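Long-range contact in polymerase cofactor VP35 (Reston ebolavirus, PDB 3L2A), which probably binds RNA through its interferon inhibitory domain and helps the virus evade the host interferon response, besides serving as a polymerase cofactor: residues A[109-117]-A[121-129]. Numbering follows the deposited sequence.
Sequences IDRGWVCLF and DGKTLGLKI
Lys128 starts with CG opposite its backbone N (chi1 174°) and then bends at chi2 and chi4, which lays its chain over the indole of Trp113. The Trp113 torsion (chi1 -64°) sets the indole under that chain. Lys128 CD sits over one ring face, 3.6 Å from Trp113 CE2, in a CH-pi contact. Gly126 meets the ring edge, with its CA 3.8 Å from Trp113 CZ3. Higher over the same face, Lys128 NZ donates to Arg111 O at 3.1 Å. Lys128 NZ also forms a salt bridge with Ile129 OXT of the C-terminal carboxylate, at 3.3 Å.

Strands 113-117 and 124-128 form an antiparallel beta hairpin. Val114 N donates to Leu127 O at 2.7 Å, while Leu127 N donates to Cys115 O at 3.0 Å. The extra residue makes a beta bulge at Val114 and Cys115. Phe117 N donates to Leu125 O at 2.8 Å. Ile129 N also donates to Gly112 O. On the face away from Trp113, Leu127 CD2 lies 3.9 Å from Cys115 SG. Val114 leads toward the partner strand, and its CB meets Leu127 CD2. Leu100 and Gln30 also touch Leu127.

The hairpin thus has apolar packing around Leu127 and, on the Trp113 side, a lysine whose methylenes pack on the indole while its ammonium binds a carbonyl and the terminal carboxylate, whose charge it probably offsets.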
loop_
_atom_site.group_PDB
_atom_site.type_symbol
_atom_site.label_atom_id
_atom_site.label_comp_id
_atom_site.label_asym_id
_atom_site.label_seq_id
_atom_site.Cartn_x
_atom_site.Cartn_y
_atom_site.Cartn_z
ATOM N N ILE A 109 1.617 4.536 -7.961
ATOM C CA ILE A 109 1.145 3.433 -7.115
ATOM C C ILE A 109 0.641 2.243 -7.950
ATOM O O ILE A 109 0.916 1.105 -7.595
ATOM C CB ILE A 109 0.087 3.912 -6.107
ATOM C CG1 ILE A 109 0.693 4.989 -5.190
ATOM C CG2 ILE A 109 -0.463 2.736 -5.285
ATOM C CD1 ILE A 109 -0.317 5.689 -4.316
ATOM N N ASP A 110 -0.083 2.499 -9.049
ATOM C CA ASP A 110 -0.658 1.396 -9.852
ATOM C C ASP A 110 0.381 0.589 -10.642
ATOM O O ASP A 110 0.072 -0.485 -11.177
ATOM C CB ASP A 110 -1.851 1.856 -10.718
ATOM C CG ASP A 110 -1.434 2.546 -12.011
ATOM O OD1 ASP A 110 -2.320 2.732 -12.883
ATOM O OD2 ASP A 110 -0.257 2.922 -12.159
ATOM N N ARG A 111 1.614 1.088 -10.681
ATOM C CA ARG A 111 2.727 0.341 -11.262
ATOM C C ARG A 111 3.558 -0.405 -10.206
ATOM O O ARG A 111 4.564 -1.022 -10.528
ATOM C CB ARG A 111 3.612 1.249 -12.103
ATOM C CG ARG A 111 2.888 1.840 -13.289
ATOM C CD ARG A 111 3.849 2.598 -14.175
ATOM N NE ARG A 111 3.189 3.127 -15.363
ATOM C CZ ARG A 111 3.831 3.674 -16.391
ATOM N NH1 ARG A 111 5.157 3.759 -16.380
ATOM N NH2 ARG A 111 3.150 4.130 -17.435
ATOM N N GLY A 112 3.116 -0.369 -8.948
ATOM C CA GLY A 112 3.747 -1.183 -7.905
ATOM C C GLY A 112 4.560 -0.384 -6.888
ATOM O O GLY A 112 5.100 -0.952 -5.957
ATOM N N TRP A 113 4.627 0.935 -7.050
ATOM C CA TRP A 113 5.408 1.777 -6.139
ATOM C C TRP A 113 4.570 2.088 -4.921
ATOM O O TRP A 113 3.584 2.851 -4.982
ATOM C CB TRP A 113 5.840 3.063 -6.839
ATOM C CG TRP A 113 6.769 2.790 -7.987
ATOM C CD1 TRP A 113 6.441 2.699 -9.318
ATOM C CD2 TRP A 113 8.172 2.550 -7.900
ATOM N NE1 TRP A 113 7.568 2.435 -10.063
ATOM C CE2 TRP A 113 8.644 2.329 -9.219
ATOM C CE3 TRP A 113 9.088 2.504 -6.833
ATOM C CZ2 TRP A 113 9.998 2.046 -9.503
ATOM C CZ3 TRP A 113 10.445 2.235 -7.120
ATOM C CH2 TRP A 113 10.876 2.011 -8.441
ATOM N N VAL A 114 4.924 1.471 -3.812
ATOM C CA VAL A 114 4.138 1.583 -2.602
ATOM C C VAL A 114 4.340 2.921 -1.878
ATOM O O VAL A 114 3.383 3.584 -1.464
ATOM C CB VAL A 114 4.431 0.380 -1.656
ATOM C CG1 VAL A 114 3.613 0.480 -0.348
ATOM C CG2 VAL A 114 4.130 -0.937 -2.379
ATOM N N CYS A 115 5.597 3.294 -1.682
ATOM C CA CYS A 115 5.915 4.511 -0.983
ATOM C C CYS A 115 7.352 4.825 -1.327
ATOM O O CYS A 115 8.033 4.011 -1.961
ATOM C CB CYS A 115 5.720 4.338 0.527
ATOM S SG CYS A 115 6.807 3.079 1.298
ATOM N N LEU A 116 7.789 6.007 -0.928
ATOM C CA LEU A 116 9.162 6.440 -1.173
ATOM C C LEU A 116 9.783 6.743 0.165
ATOM O O LEU A 116 9.240 7.520 0.934
ATOM C CB LEU A 116 9.157 7.697 -2.024
ATOM C CG LEU A 116 8.323 7.658 -3.300
ATOM C CD1 LEU A 116 8.399 8.992 -3.995
ATOM C CD2 LEU A 116 8.806 6.565 -4.231
ATOM N N PHE A 117 10.907 6.095 0.456
ATOM C CA PHE A 117 11.600 6.328 1.704
ATOM C C PHE A 117 12.670 7.350 1.403
ATOM O O PHE A 117 13.601 7.058 0.655
ATOM C CB PHE A 117 12.252 5.048 2.214
ATOM C CG PHE A 117 11.273 4.007 2.677
ATOM C CD1 PHE A 117 11.108 2.832 1.959
ATOM C CD2 PHE A 117 10.525 4.205 3.845
ATOM C CE1 PHE A 117 10.230 1.844 2.386
ATOM C CE2 PHE A 117 9.628 3.221 4.292
ATOM C CZ PHE A 117 9.482 2.037 3.555
ATOM N N ASP A 121 20.857 11.316 3.257
ATOM C CA ASP A 121 21.773 11.757 2.195
ATOM C C ASP A 121 21.073 12.411 1.002
ATOM O O ASP A 121 21.717 12.828 0.035
ATOM C CB ASP A 121 22.701 10.618 1.746
ATOM C CG ASP A 121 21.976 9.510 1.009
ATOM O OD1 ASP A 121 20.763 9.319 1.236
ATOM O OD2 ASP A 121 22.640 8.816 0.208
ATOM N N GLY A 122 19.750 12.509 1.097
ATOM C CA GLY A 122 18.934 13.181 0.091
ATOM C C GLY A 122 18.384 12.186 -0.909
ATOM O O GLY A 122 17.493 12.511 -1.700
ATOM N N LYS A 123 18.919 10.970 -0.865
ATOM C CA LYS A 123 18.511 9.908 -1.777
ATOM C C LYS A 123 17.181 9.303 -1.343
ATOM O O LYS A 123 16.771 9.415 -0.166
ATOM C CB LYS A 123 19.602 8.844 -1.921
ATOM C CG LYS A 123 20.745 9.275 -2.828
ATOM C CD LYS A 123 21.859 8.253 -2.855
ATOM C CE LYS A 123 23.119 8.829 -3.484
ATOM N NZ LYS A 123 22.967 9.096 -4.946
ATOM N N THR A 124 16.495 8.680 -2.291
ATOM C CA THR A 124 15.165 8.134 -2.040
ATOM C C THR A 124 15.000 6.757 -2.680
ATOM O O THR A 124 15.214 6.593 -3.889
ATOM C CB THR A 124 14.062 9.124 -2.503
ATOM O OG1 THR A 124 13.938 10.177 -1.539
ATOM C CG2 THR A 124 12.715 8.427 -2.654
ATOM N N LEU A 125 14.636 5.779 -1.849
ATOM C CA LEU A 125 14.457 4.404 -2.277
ATOM C C LEU A 125 12.979 4.172 -2.332
ATOM O O LEU A 125 12.286 4.398 -1.339
ATOM C CB LEU A 125 15.055 3.426 -1.269
ATOM C CG LEU A 125 16.565 3.203 -1.273
ATOM C CD1 LEU A 125 16.984 2.453 -0.014
ATOM C CD2 LEU A 125 16.994 2.441 -2.515
ATOM N N GLY A 126 12.486 3.726 -3.479
ATOM C CA GLY A 126 11.060 3.412 -3.589
ATOM C C GLY A 126 10.869 1.960 -3.182
ATOM O O GLY A 126 11.730 1.119 -3.449
ATOM N N LEU A 127 9.745 1.675 -2.532
ATOM C CA LEU A 127 9.360 0.317 -2.217
ATOM C C LEU A 127 8.463 -0.154 -3.339
ATOM O O LEU A 127 7.478 0.501 -3.670
ATOM C CB LEU A 127 8.564 0.315 -0.916
ATOM C CG LEU A 127 8.044 -1.019 -0.416
ATOM C CD1 LEU A 127 9.225 -1.916 -0.094
ATOM C CD2 LEU A 127 7.184 -0.801 0.812
ATOM N N LYS A 128 8.810 -1.292 -3.921
ATOM C CA LYS A 128 8.212 -1.691 -5.182
ATOM C C LYS A 128 7.783 -3.143 -5.115
ATOM O O LYS A 128 8.569 -4.015 -4.743
ATOM C CB LYS A 128 9.248 -1.440 -6.295
ATOM C CG LYS A 128 8.912 -1.903 -7.715
ATOM C CD LYS A 128 7.870 -1.040 -8.396
ATOM C CE LYS A 128 7.910 -1.238 -9.928
ATOM N NZ LYS A 128 7.295 -2.521 -10.393
ATOM N N ILE A 129 6.545 -3.414 -5.503
ATOM C CA ILE A 129 6.116 -4.808 -5.719
ATOM C C ILE A 129 5.801 -5.071 -7.183
ATOM O O ILE A 129 5.522 -6.204 -7.593
ATOM C CB ILE A 129 4.874 -5.147 -4.900
ATOM C CG1 ILE A 129 3.775 -4.110 -5.162
ATOM C CG2 ILE A 129 5.249 -5.220 -3.432
ATOM C CD1 ILE A 129 2.412 -4.516 -4.717
ATOM O OXT ILE A 129 5.756 -4.154 -7.987
#